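Local structure of 3-oxoacyl-[acyl-carrier-protein] synthase 3 (Micrococcus luteus NCTC 2665, 4EWP) at residues Ser198-His204 against Leu232-Gln238; Pro63-Val67 against Val148-Arg152; Ala124-Val130 against Val341-Gln345; Asp85-Thr91 against Ala114-Val119. The protein probably catalyses the condensation of an acetyl-CoA starter with malonyl-ACP that initiates fatty acid synthesis, working as a homodimer. One frame throughout, in Å; residues are numbered along the deposited sequence.

Contact 1: residues Ser198-His204 against Leu232-Gln238; sequences STISMTH and LWPTLRQ
Ser201 and Arg237 are the hydrogen-bonded pair of a short antiparallel two-stranded sheet, with Ser201 N on Arg237 O at 3.1 Å and Arg237 N on Ser201 O at 2.8 Å. Just past the strands Thr203 N adds a bond to Thr235 O.

Two side chains grip main-chain carbonyls of the other segment. The Arg237 chain, bent at chi2 (-83°) and again at chi3, lays its CD over Ser201 OG and brings NH2 to Thr199 O at 3.1 Å; that oxygen lies in the guanidinium plane, while the NH2 stands above the carbonyl plane. With alanine in place of Arg237, Thr199 O would probably lose this donor, and the loop backbone at Ser198-Thr199 its side-chain tie to the second strand. At the far end His204 NE2 donates to Leu232 O at 2.8 Å, with the oxygen close to the ring plane. Water 1 joins Thr203 OG1, Thr235 OG1 and Trp233 O, donating to the last.

On the face of Met202 and Leu236, the methionine SD meets Leu236 CD1 at 3.4 Å and its CE sits 3.9 Å from Pro234 CB. Thr98 of the second subunit packs on both Met202 and Leu236.

The pair thus lies close to the subunit interface and to the predicted active-site residues Cys123 and Asn306. Its backbone pairing is short, and side-chain donors to main-chain carbonyls extend it at both ends.

Contact 2: residues Pro63-Val67 against Val148-Arg152; sequences PVMAV and VGVER
The flat group met across this contact is the peptide of Glu151, whose O has the Met65 CE at 3.3 Å; neither segment brings an aromatic ring to the interface. The setting is the thiolase fold: helix 62-76 lies on one face of the N-terminal five-stranded mixed sheet, against its middle strand, 144-152. The two run nearly opposite, at 147°, with their axes 8.2 Å apart. That is close for a helix on a sheet, and the small Ala66 at the point of nearest approach, opposite Val150, fits the spacing.

The carboxylate and the guanidinium of the strand are engaged by other parts of the chain. Glu151 OE1 is hydrogen-bonded to Val92 N and to the hydroxyls of Thr91 and Thr93, and Arg152 NE forms a salt bridge with Asp155 while its NH1 reaches the carbonyl of Ala58.

What joins helix and strand is apolar. Met65 points at the strand and travels along it: its CB faces Val150 CG2 at 4.2 Å, and the chain then bends at chi3 (-73°), which carries the methyl to the Glu151 carbonyl and to 4.1 Å from Arg152 CB. Sulfur and methyl thereby follow the strand toward its C-terminal end, and Met65 also touches Ala172 of the neighbouring strand 170-180. Val105 of helix 101-108 packs against Ala66 as well, so two helices share this part of the sheet face.

Ala66 CB sits between two valines of the strand, 3.7 Å from Val148 CG1 and 4.1 Å from Val150 CG1.

Contact 3: residues Ala124-Val130 against Val341-Gln345; sequences AGYCYGV and VYGAQ
The helix that follows the predicted active-site residue Cys123 is a buried element of the thiolase fold, and here Ala124, just before the helix, and Cys127 and Tyr128 in its first turns lie across strand 341-348 of the C-terminal sheet. Helix and strand cross at 54°, with their axes only 6.9 Å apart.

Gly343 makes that approach possible: Cys127 packs straight onto its backbone, with CB and SG both 3.3 Å from Gly343 O, and a side chain at Gly343 would point into the Cys127 CB. One turn earlier, Ala124 CB rests 3.7 Å from Tyr342 CA and 3.8 Å from Val341 CG2.

Tyr128 leaves the helix directed away from the strand, yet its ring reaches back to it. CE1 comes to 3.3 Å from Tyr342 O, and the OH lies beside Val341 CB and CG1, the two side chains crossing at about a right angle. The hydroxyl is held by Gly191 O and by Ala116 N of the second subunit, so this ring also links the contact to the dimer interface.

At the other end Val130 CG1 leans on the amide of Gln345, 3.8 Å from CD. Gln345 OE1 accepts from Gln333 NE2, which helps fix the rotation of the amide, and Ser188 shares its NE2. Sharp bending at chi2 (96°) turns that NE2 back to the helix, where it donates to Cys127 O at 2.9 Å with the oxygen in the amide plane.

Contact 4: residues Asp85-Thr91 against Ala114-Val119; sequences DAVIVST and APAYDV
Ile88 and Tyr117 lie side by side on one face of two parallel strands, 86-90 and 116-120, the two strands of a beta-alpha-beta unit whose helix is 101-108. Ile88 CD1 reaches Tyr117 OH at 3.4 Å and CG1 lies 3.8 Å from CZ, while Ile88 CG2 touches Val119 CG2 at 4.0 Å. Replacing Ile88 by alanine is likely to open a gap beside the tyrosine ring and leave Val119 CG2 without its methyl partner.

Beneath these side chains the backbones interlock: Val87 N to Pro115 O, Tyr117 N to Val87 O, Val89 N to Tyr117 O at 3.0 Å and nearly straight (172°), then Val119 N to Val89 O at 2.8 Å.

On the opposite face Val87, Val89 and Ala116 pack on helix 101-108, and Asp118 OD1 sits 3.5 Å from Val89 CB while its carboxylate accepts from the N atoms of Ala101 and Ala102 at the start of that helix. Farther out, Gln132 holds Tyr117 OH, and Asp118 pairs antiparallel with a strand of the second subunit, so the sheet continues through the dimer. At the strand ends water 2 lies 2.8 Å from Ser90 OG and donates to Val119 O at 3.0 Å.

How the contacts relate
Contacts 2, 3 and 4 are buried in the core; contact 1 is partly exposed and stands apart, its centre about 21 to 26 Å from the centres of the others. Contacts 2 and 4 share the N-terminal sheet: strands 144-152 and 86-90 are neighbours, and Val148 O probably bonds Ser90 N at 2.7 Å. Contact 3 reaches the other sheet, but its helix abuts contact 4, where Gly125 lies against Ser90. The chemistry follows the place: strand pairing in contacts 1 and 4, apolar helix packing in contact 2, and one hydrogen bond from a side-chain amide within close packing in contact 3. Contacts 1, 3 and 4 all touch the second subunit; contact 2 reaches it through Arg152 alone.

Contact 1: residues Ser198-His204 against Leu232-Gln238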
loop_
_atom_site.group_PDB
_atom_site.type_symbol
_atom_site.label_atom_id
_atom_site.label_comp_id
_atom_site.label_asym_id
_atom_site.label_seq_id
_atom_site.Cartn_x
_atom_site.Cartn_y
_atom_site.Cartn_z
ATOM N N SER A 198 16.850 -8.000 -0.196
ATOM C CA SER A 198 17.466 -7.990 -1.514
ATOM C C SER A 198 17.321 -9.305 -2.280
ATOM O O SER A 198 17.746 -9.391 -3.436
ATOM C CB SER A 198 18.946 -7.599 -1.425
ATOM O OG SER A 198 19.724 -8.703 -0.987
ATOM N N THR A 199 16.715 -10.315 -1.657
ATOM C CA THR A 199 16.609 -11.642 -2.287
ATOM C C THR A 199 15.811 -11.631 -3.595
ATOM O O THR A 199 16.209 -12.250 -4.581
ATOM C CB THR A 199 16.064 -12.706 -1.303
ATOM O OG1 THR A 199 17.029 -12.894 -0.261
ATOM C CG2 THR A 199 15.838 -14.046 -2.012
ATOM N N ILE A 200 14.691 -10.919 -3.586
ATOM C CA ILE A 200 13.917 -10.625 -4.781
ATOM C C ILE A 200 13.784 -9.103 -4.772
ATOM O O ILE A 200 13.280 -8.538 -3.808
ATOM C CB ILE A 200 12.502 -11.236 -4.685
ATOM C CG1 ILE A 200 12.572 -12.737 -4.411
ATOM C CG2 ILE A 200 11.695 -10.969 -5.939
ATOM C CD1 ILE A 200 11.190 -13.333 -4.089
ATOM N N SER A 201 14.243 -8.440 -5.826
ATOM C CA SER A 201 14.315 -6.987 -5.810
ATOM C C SER A 201 14.495 -6.441 -7.215
ATOM O O SER A 201 14.656 -7.211 -8.156
ATOM C CB SER A 201 15.483 -6.529 -4.937
ATOM O OG SER A 201 16.720 -6.950 -5.480
ATOM N N MET A 202 14.457 -5.115 -7.354
ATOM C CA MET A 202 14.692 -4.469 -8.642
ATOM C C MET A 202 16.194 -4.321 -8.838
ATOM O O MET A 202 16.939 -4.344 -7.869
ATOM C CB MET A 202 14.031 -3.097 -8.688
ATOM C CG MET A 202 12.553 -3.086 -8.317
ATOM S SD MET A 202 11.557 -4.033 -9.493
ATOM C CE MET A 202 11.693 -3.038 -10.966
ATOM N N THR A 203 16.635 -4.158 -10.082
ATOM C CA THR A 203 18.060 -4.011 -10.396
ATOM C C THR A 203 18.693 -2.783 -9.749
ATOM O O THR A 203 19.885 -2.791 -9.407
ATOM C CB THR A 203 18.311 -3.937 -11.922
ATOM O OG1 THR A 203 17.357 -3.058 -12.525
ATOM C CG2 THR A 203 18.183 -5.328 -12.558
ATOM N N HIS A 204 17.905 -1.716 -9.619
ATOM C CA HIS A 204 18.365 -0.503 -8.941
ATOM C C HIS A 204 17.253 0.510 -8.712
ATOM O O HIS A 204 16.188 0.446 -9.325
ATOM C CB HIS A 204 19.515 0.161 -9.704
ATOM C CG HIS A 204 19.294 0.227 -11.182
ATOM N ND1 HIS A 204 19.947 -0.607 -12.068
ATOM C CD2 HIS A 204 18.481 1.011 -11.927
ATOM C CE1 HIS A 204 19.545 -0.333 -13.297
ATOM N NE2 HIS A 204 18.655 0.642 -13.238
ATOM N N LEU A 232 18.507 0.794 -18.013
ATOM C CA LEU A 232 18.435 1.753 -16.915
ATOM C C LEU A 232 17.068 1.675 -16.231
ATOM O O LEU A 232 16.957 1.870 -15.022
ATOM C CB LEU A 232 18.709 3.175 -17.410
ATOM C CG LEU A 232 20.169 3.665 -17.406
ATOM C CD1 LEU A 232 21.161 2.515 -17.279
ATOM C CD2 LEU A 232 20.467 4.494 -18.648
ATOM N N TRP A 233 16.024 1.394 -17.005
ATOM C CA TRP A 233 14.712 1.138 -16.427
ATOM C C TRP A 233 14.856 -0.023 -15.440
ATOM O O TRP A 233 15.324 -1.093 -15.807
ATOM C CB TRP A 233 13.707 0.794 -17.525
ATOM C CG TRP A 233 12.348 0.389 -17.015
ATOM C CD1 TRP A 233 11.785 -0.861 -17.070
ATOM C CD2 TRP A 233 11.382 1.233 -16.373
ATOM N NE1 TRP A 233 10.525 -0.838 -16.510
ATOM C CE2 TRP A 233 10.257 0.433 -16.073
ATOM C CE3 TRP A 233 11.355 2.588 -16.033
ATOM C CZ2 TRP A 233 9.122 0.946 -15.447
ATOM C CZ3 TRP A 233 10.224 3.093 -15.407
ATOM C CH2 TRP A 233 9.125 2.271 -15.120
ATOM N N PRO A 234 14.493 0.195 -14.170
ATOM C CA PRO A 234 14.672 -0.872 -13.181
ATOM C C PRO A 234 13.802 -2.074 -13.517
ATOM O O PRO A 234 12.644 -1.914 -13.920
ATOM C CB PRO A 234 14.173 -0.236 -11.875
ATOM C CG PRO A 234 14.235 1.226 -12.103
ATOM C CD PRO A 234 13.946 1.423 -13.571
ATOM N N THR A 235 14.358 -3.269 -13.349
ATOM C CA THR A 235 13.615 -4.488 -13.617
ATOM C C THR A 235 13.802 -5.486 -12.490
ATOM O O THR A 235 14.740 -5.388 -11.714
ATOM C CB THR A 235 14.042 -5.134 -14.936
ATOM O OG1 THR A 235 15.460 -5.371 -14.915
ATOM C CG2 THR A 235 13.696 -4.230 -16.094
ATOM N N LEU A 236 12.892 -6.450 -12.423
ATOM C CA LEU A 236 12.862 -7.446 -11.368
ATOM C C LEU A 236 13.997 -8.466 -11.518
ATOM O O LEU A 236 14.408 -8.816 -12.626
ATOM C CB LEU A 236 11.501 -8.141 -11.397
ATOM C CG LEU A 236 10.709 -8.413 -10.122
ATOM C CD1 LEU A 236 10.818 -7.283 -9.141
ATOM C CD2 LEU A 236 9.246 -8.659 -10.485
ATOM N N ARG A 237 14.509 -8.935 -10.388
ATOM C CA ARG A 237 15.588 -9.912 -10.384
ATOM C C ARG A 237 15.422 -10.760 -9.130
ATOM O O ARG A 237 14.750 -10.340 -8.178
ATOM C CB ARG A 237 16.948 -9.185 -10.435
ATOM C CG ARG A 237 17.978 -9.610 -9.403
ATOM C CD ARG A 237 17.783 -8.936 -8.051
ATOM N NE ARG A 237 17.896 -9.893 -6.950
ATOM C CZ ARG A 237 19.024 -10.499 -6.592
ATOM N NH1 ARG A 237 20.154 -10.251 -7.245
ATOM N NH2 ARG A 237 19.024 -11.352 -5.580
ATOM N N GLN A 238 15.993 -11.960 -9.125
ATOM C CA GLN A 238 15.963 -12.763 -7.911
ATOM C C GLN A 238 17.153 -13.703 -7.787
ATOM O O GLN A 238 17.732 -14.146 -8.781
ATOM C CB GLN A 238 14.672 -13.577 -7.833
ATOM C CG GLN A 238 14.660 -14.789 -8.763
ATOM C CD GLN A 238 13.455 -15.678 -8.557
ATOM O OE1 GLN A 238 12.714 -15.528 -7.589
ATOM N NE2 GLN A 238 13.248 -16.611 -9.477
HETATM O O HOH W 1 16.977 -2.903 -15.115
#

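Contact 2: residues Pro63-Val67 against Val148-Arg152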
loop_
_atom_site.group_PDB
_atom_site.type_symbol
_atom_site.label_atom_id
_atom_site.label_comp_id
_atom_site.label_asym_id
_atom_site.label_seq_id
_atom_site.Cartn_x
_atom_site.Cartn_y
_atom_site.Cartn_z
ATOM N N PRO A 63 -5.425 -0.924 -13.844
ATOM C CA PRO A 63 -6.826 -0.597 -13.539
ATOM C C PRO A 63 -7.845 -1.302 -14.435
ATOM O O PRO A 63 -8.916 -1.658 -13.949
ATOM C CB PRO A 63 -6.890 0.924 -13.758
ATOM C CG PRO A 63 -5.481 1.393 -13.475
ATOM C CD PRO A 63 -4.602 0.287 -14.040
ATOM N N VAL A 64 -7.531 -1.472 -15.719
ATOM C CA VAL A 64 -8.407 -2.197 -16.614
ATOM C C VAL A 64 -8.614 -3.640 -16.133
ATOM O O VAL A 64 -9.750 -4.105 -15.993
ATOM C CB VAL A 64 -7.868 -2.182 -18.050
ATOM C CG1 VAL A 64 -8.558 -3.249 -18.902
ATOM C CG2 VAL A 64 -8.088 -0.808 -18.655
ATOM N N MET A 65 -7.512 -4.335 -15.868
ATOM C CA MET A 65 -7.561 -5.726 -15.418
ATOM C C MET A 65 -8.244 -5.848 -14.047
ATOM O O MET A 65 -9.073 -6.740 -13.842
ATOM C CB MET A 65 -6.150 -6.342 -15.388
ATOM C CG MET A 65 -5.476 -6.397 -16.782
ATOM S SD MET A 65 -4.046 -7.491 -16.794
ATOM C CE MET A 65 -2.831 -6.531 -15.882
ATOM N N ALA A 66 -7.907 -4.944 -13.120
ATOM C CA ALA A 66 -8.488 -4.983 -11.785
ATOM C C ALA A 66 -10.001 -4.839 -11.858
ATOM O O ALA A 66 -10.742 -5.492 -11.122
ATOM C CB ALA A 66 -7.881 -3.885 -10.900
ATOM N N VAL A 67 -10.458 -3.979 -12.755
ATOM C CA VAL A 67 -11.880 -3.686 -12.872
ATOM C C VAL A 67 -12.671 -4.884 -13.396
ATOM O O VAL A 67 -13.741 -5.216 -12.874
ATOM C CB VAL A 67 -12.108 -2.428 -13.752
ATOM C CG1 VAL A 67 -13.536 -2.370 -14.318
ATOM C CG2 VAL A 67 -11.784 -1.194 -12.957
ATOM N N VAL A 148 -8.189 -6.995 -4.585
ATOM C CA VAL A 148 -7.727 -7.300 -5.921
ATOM C C VAL A 148 -6.222 -7.485 -5.912
ATOM O O VAL A 148 -5.482 -6.579 -5.531
ATOM C CB VAL A 148 -8.083 -6.175 -6.921
ATOM C CG1 VAL A 148 -7.610 -6.556 -8.307
ATOM C CG2 VAL A 148 -9.576 -5.972 -6.954
ATOM N N GLY A 149 -5.762 -8.662 -6.318
ATOM C CA GLY A 149 -4.343 -8.870 -6.545
ATOM C C GLY A 149 -4.161 -8.692 -8.035
ATOM O O GLY A 149 -4.844 -9.365 -8.811
ATOM N N VAL A 150 -3.278 -7.785 -8.452
ATOM C CA VAL A 150 -3.188 -7.440 -9.877
ATOM C C VAL A 150 -1.801 -6.927 -10.243
ATOM O O VAL A 150 -1.189 -6.185 -9.485
ATOM C CB VAL A 150 -4.291 -6.409 -10.292
ATOM C CG1 VAL A 150 -4.313 -5.201 -9.355
ATOM C CG2 VAL A 150 -4.125 -5.965 -11.742
ATOM N N GLU A 151 -1.295 -7.348 -11.397
ATOM C CA GLU A 151 0.042 -6.973 -11.818
ATOM C C GLU A 151 0.150 -6.973 -13.331
ATOM O O GLU A 151 -0.397 -7.847 -14.011
ATOM C CB GLU A 151 1.080 -7.976 -11.283
ATOM C CG GLU A 151 1.095 -8.220 -9.775
ATOM C CD GLU A 151 1.753 -7.104 -8.989
ATOM O OE1 GLU A 151 1.935 -6.001 -9.531
ATOM O OE2 GLU A 151 2.088 -7.328 -7.812
ATOM N N ARG A 152 0.871 -6.001 -13.866
ATOM C CA ARG A 152 1.394 -6.143 -15.212
ATOM C C ARG A 152 2.910 -6.253 -15.072
ATOM O O ARG A 152 3.651 -5.302 -15.333
ATOM C CB ARG A 152 0.971 -4.990 -16.145
ATOM C CG ARG A 152 1.259 -5.308 -17.637
ATOM C CD ARG A 152 0.502 -4.418 -18.617
ATOM N NE ARG A 152 0.919 -3.025 -18.542
ATOM C CZ ARG A 152 0.319 -2.017 -19.174
ATOM N NH1 ARG A 152 -0.751 -2.233 -19.940
ATOM N NH2 ARG A 152 0.784 -0.780 -19.024
#

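Contact 3: residues Ala124-Val130 against Val341-Gln345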
loop_
_atom_site.group_PDB
_atom_site.type_symbol
_atom_site.label_atom_id
_atom_site.label_comp_id
_atom_site.label_asym_id
_atom_site.label_seq_id
_atom_site.Cartn_x
_atom_site.Cartn_y
_atom_site.Cartn_z
ATOM N N ALA A 124 2.906 -11.791 -1.872
ATOM C CA ALA A 124 2.065 -12.115 -0.724
ATOM C C ALA A 124 0.901 -11.131 -0.646
ATOM O O ALA A 124 0.080 -11.202 0.264
ATOM C CB ALA A 124 2.868 -12.109 0.577
ATOM N N GLY A 125 0.832 -10.226 -1.620
ATOM C CA GLY A 125 -0.095 -9.101 -1.576
ATOM C C GLY A 125 -1.572 -9.449 -1.442
ATOM O O GLY A 125 -2.325 -8.763 -0.738
ATOM N N TYR A 126 -2.011 -10.497 -2.126
ATOM C CA TYR A 126 -3.404 -10.904 -2.002
ATOM C C TYR A 126 -3.701 -11.448 -0.604
ATOM O O TYR A 126 -4.725 -11.111 -0.019
ATOM C CB TYR A 126 -3.767 -11.914 -3.074
ATOM C CG TYR A 126 -4.955 -12.777 -2.731
ATOM C CD1 TYR A 126 -4.778 -14.008 -2.128
ATOM C CD2 TYR A 126 -6.245 -12.364 -3.027
ATOM C CE1 TYR A 126 -5.844 -14.814 -1.821
ATOM C CE2 TYR A 126 -7.328 -13.161 -2.729
ATOM C CZ TYR A 126 -7.115 -14.395 -2.131
ATOM O OH TYR A 126 -8.174 -15.207 -1.806
ATOM N N CYS A 127 -2.802 -12.262 -0.053
ATOM C CA CYS A 127 -2.990 -12.781 1.311
ATOM C C CYS A 127 -2.912 -11.679 2.378
ATOM O O CYS A 127 -3.585 -11.767 3.408
ATOM C CB CYS A 127 -2.003 -13.913 1.624
ATOM S SG CYS A 127 -2.435 -15.483 0.804
ATOM N N TYR A 128 -2.090 -10.656 2.134
ATOM C CA TYR A 128 -2.047 -9.468 3.000
ATOM C C TYR A 128 -3.384 -8.741 2.865
ATOM O O TYR A 128 -3.948 -8.280 3.847
ATOM C CB TYR A 128 -0.889 -8.515 2.613
ATOM C CG TYR A 128 0.392 -8.687 3.411
ATOM C CD1 TYR A 128 1.119 -9.885 3.367
ATOM C CD2 TYR A 128 0.891 -7.646 4.196
ATOM C CE1 TYR A 128 2.307 -10.048 4.101
ATOM C CE2 TYR A 128 2.068 -7.796 4.940
ATOM C CZ TYR A 128 2.774 -8.989 4.888
ATOM O OH TYR A 128 3.935 -9.126 5.621
ATOM N N GLY A 129 -3.888 -8.650 1.632
ATOM C CA GLY A 129 -5.177 -8.026 1.379
ATOM C C GLY A 129 -6.284 -8.735 2.143
ATOM O O GLY A 129 -7.154 -8.104 2.728
ATOM N N VAL A 130 -6.243 -10.063 2.155
ATOM C CA VAL A 130 -7.289 -10.831 2.815
ATOM C C VAL A 130 -7.205 -10.639 4.328
ATOM O O VAL A 130 -8.227 -10.493 4.984
ATOM C CB VAL A 130 -7.237 -12.326 2.411
ATOM C CG1 VAL A 130 -8.117 -13.183 3.323
ATOM C CG2 VAL A 130 -7.655 -12.484 0.933
ATOM N N VAL A 341 8.242 -11.213 2.322
ATOM C CA VAL A 341 6.968 -11.225 3.039
ATOM C C VAL A 341 6.151 -12.471 2.693
ATOM O O VAL A 341 6.328 -13.066 1.627
ATOM C CB VAL A 341 6.118 -9.958 2.763
ATOM C CG1 VAL A 341 6.812 -8.711 3.311
ATOM C CG2 VAL A 341 5.807 -9.818 1.265
ATOM N N TYR A 342 5.253 -12.852 3.600
ATOM C CA TYR A 342 4.368 -13.992 3.392
ATOM C C TYR A 342 3.043 -13.830 4.137
ATOM O O TYR A 342 2.972 -13.139 5.146
ATOM C CB TYR A 342 5.041 -15.269 3.877
ATOM C CG TYR A 342 5.428 -15.240 5.341
ATOM C CD1 TYR A 342 6.719 -14.908 5.737
ATOM C CD2 TYR A 342 4.501 -15.545 6.326
ATOM C CE1 TYR A 342 7.077 -14.892 7.078
ATOM C CE2 TYR A 342 4.846 -15.528 7.663
ATOM C CZ TYR A 342 6.134 -15.198 8.033
ATOM O OH TYR A 342 6.466 -15.188 9.370
ATOM N N GLY A 343 2.007 -14.503 3.652
ATOM C CA GLY A 343 0.718 -14.508 4.319
ATOM C C GLY A 343 -0.057 -15.779 3.992
ATOM O O GLY A 343 0.014 -16.278 2.857
ATOM N N ALA A 344 -0.781 -16.308 4.981
ATOM C CA ALA A 344 -1.566 -17.521 4.793
ATOM C C ALA A 344 -2.863 -17.532 5.597
ATOM O O ALA A 344 -2.919 -16.993 6.707
ATOM C CB ALA A 344 -0.726 -18.762 5.148
ATOM N N GLN A 345 -3.881 -18.189 5.040
ATOM C CA GLN A 345 -5.161 -18.413 5.713
ATOM C C GLN A 345 -5.780 -19.714 5.244
ATOM O O GLN A 345 -5.528 -20.171 4.128
ATOM C CB GLN A 345 -6.170 -17.304 5.381
ATOM C CG GLN A 345 -5.773 -15.929 5.786
ATOM C CD GLN A 345 -5.131 -15.148 4.656
ATOM O OE1 GLN A 345 -5.062 -15.603 3.510
ATOM N NE2 GLN A 345 -4.663 -13.952 4.976
#

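Contact 4: residues Asp85-Thr91 against Ala114-Val119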
loop_
_atom_site.group_PDB
_atom_site.type_symbol
_atom_site.label_atom_id
_atom_site.label_comp_id
_atom_site.label_asym_id
_atom_site.label_seq_id
_atom_site.Cartn_x
_atom_site.Cartn_y
_atom_site.Cartn_z
ATOM N N ASP A 85 -17.636 -1.389 0.875
ATOM C CA ASP A 85 -17.307 -0.432 1.924
ATOM C C ASP A 85 -15.814 -0.146 1.926
ATOM O O ASP A 85 -15.362 0.718 2.675
ATOM C CB ASP A 85 -17.685 -0.981 3.305
ATOM C CG ASP A 85 -19.128 -1.382 3.396
ATOM O OD1 ASP A 85 -19.973 -0.729 2.744
ATOM O OD2 ASP A 85 -19.422 -2.357 4.119
ATOM N N ALA A 86 -15.053 -0.891 1.117
ATOM C CA ALA A 86 -13.608 -0.694 0.997
ATOM C C ALA A 86 -13.056 -1.409 -0.226
ATOM O O ALA A 86 -13.591 -2.442 -0.643
ATOM C CB ALA A 86 -12.895 -1.175 2.247
ATOM N N VAL A 87 -11.986 -0.863 -0.792
ATOM C CA VAL A 87 -11.381 -1.406 -1.996
ATOM C C VAL A 87 -9.892 -1.492 -1.739
ATOM O O VAL A 87 -9.253 -0.475 -1.506
ATOM C CB VAL A 87 -11.605 -0.483 -3.226
ATOM C CG1 VAL A 87 -10.838 -0.989 -4.420
ATOM C CG2 VAL A 87 -13.090 -0.351 -3.562
ATOM N N ILE A 88 -9.341 -2.703 -1.752
ATOM C CA ILE A 88 -7.914 -2.892 -1.512
ATOM C C ILE A 88 -7.282 -3.468 -2.763
ATOM O O ILE A 88 -7.684 -4.532 -3.250
ATOM C CB ILE A 88 -7.639 -3.850 -0.332
ATOM C CG1 ILE A 88 -8.330 -3.359 0.936
ATOM C CG2 ILE A 88 -6.151 -3.986 -0.093
ATOM C CD1 ILE A 88 -8.138 -4.276 2.130
ATOM N N VAL A 89 -6.302 -2.758 -3.300
ATOM C CA VAL A 89 -5.645 -3.224 -4.511
ATOM C C VAL A 89 -4.194 -3.545 -4.201
ATOM O O VAL A 89 -3.417 -2.684 -3.777
ATOM C CB VAL A 89 -5.717 -2.196 -5.644
ATOM C CG1 VAL A 89 -4.755 -2.593 -6.757
ATOM C CG2 VAL A 89 -7.155 -2.047 -6.141
ATOM N N SER A 90 -3.832 -4.801 -4.394
ATOM C CA SER A 90 -2.487 -5.223 -4.088
ATOM C C SER A 90 -1.692 -5.364 -5.375
ATOM O O SER A 90 -1.934 -6.273 -6.157
ATOM C CB SER A 90 -2.532 -6.519 -3.301
ATOM O OG SER A 90 -1.248 -7.085 -3.275
ATOM N N THR A 91 -0.753 -4.445 -5.594
ATOM C CA THR A 91 0.002 -4.384 -6.839
ATOM C C THR A 91 1.308 -3.627 -6.637
ATOM O O THR A 91 1.385 -2.746 -5.786
ATOM C CB THR A 91 -0.792 -3.638 -7.925
ATOM O OG1 THR A 91 -0.045 -3.617 -9.145
ATOM C CG2 THR A 91 -1.036 -2.202 -7.513
ATOM N N ALA A 114 -16.481 4.690 -1.322
ATOM C CA ALA A 114 -15.682 3.781 -0.489
ATOM C C ALA A 114 -14.192 4.147 -0.445
ATOM O O ALA A 114 -13.614 4.566 -1.457
ATOM C CB ALA A 114 -15.863 2.343 -0.928
ATOM N N PRO A 115 -13.571 4.009 0.738
ATOM C CA PRO A 115 -12.117 4.192 0.870
ATOM C C PRO A 115 -11.406 3.183 -0.041
ATOM O O PRO A 115 -11.879 2.064 -0.243
ATOM C CB PRO A 115 -11.847 3.864 2.348
ATOM C CG PRO A 115 -13.031 2.995 2.767
ATOM C CD PRO A 115 -14.196 3.551 1.994
ATOM N N ALA A 116 -10.272 3.586 -0.588
ATOM C CA ALA A 116 -9.608 2.823 -1.620
ATOM C C ALA A 116 -8.128 3.081 -1.470
ATOM O O ALA A 116 -7.710 4.243 -1.446
ATOM C CB ALA A 116 -10.084 3.303 -2.986
ATOM N N TYR A 117 -7.330 2.019 -1.362
ATOM C CA TYR A 117 -5.872 2.181 -1.293
ATOM C C TYR A 117 -5.140 1.002 -1.914
ATOM O O TYR A 117 -5.690 -0.099 -1.986
ATOM C CB TYR A 117 -5.409 2.371 0.157
ATOM C CG TYR A 117 -5.690 1.211 1.116
ATOM C CD1 TYR A 117 -4.706 0.281 1.435
ATOM C CD2 TYR A 117 -6.926 1.082 1.736
ATOM C CE1 TYR A 117 -4.966 -0.761 2.334
ATOM C CE2 TYR A 117 -7.185 0.059 2.626
ATOM C CZ TYR A 117 -6.211 -0.850 2.926
ATOM O OH TYR A 117 -6.493 -1.852 3.816
ATOM N N ASP A 118 -3.906 1.235 -2.356
ATOM C CA ASP A 118 -3.047 0.161 -2.853
ATOM C C ASP A 118 -2.161 -0.300 -1.708
ATOM O O ASP A 118 -1.852 0.481 -0.803
ATOM C CB ASP A 118 -2.129 0.637 -3.985
ATOM C CG ASP A 118 -2.884 1.046 -5.245
ATOM O OD1 ASP A 118 -4.131 0.877 -5.316
ATOM O OD2 ASP A 118 -2.210 1.544 -6.179
ATOM N N VAL A 119 -1.754 -1.565 -1.770
ATOM C CA VAL A 119 -0.892 -2.187 -0.778
ATOM C C VAL A 119 0.360 -2.719 -1.477
ATOM O O VAL A 119 0.292 -3.173 -2.619
ATOM C CB VAL A 119 -1.618 -3.367 -0.099
ATOM C CG1 VAL A 119 -0.634 -4.389 0.415
ATOM C CG2 VAL A 119 -2.511 -2.868 1.015
HETATM O O HOH W 2 1.289 -5.972 -3.151
#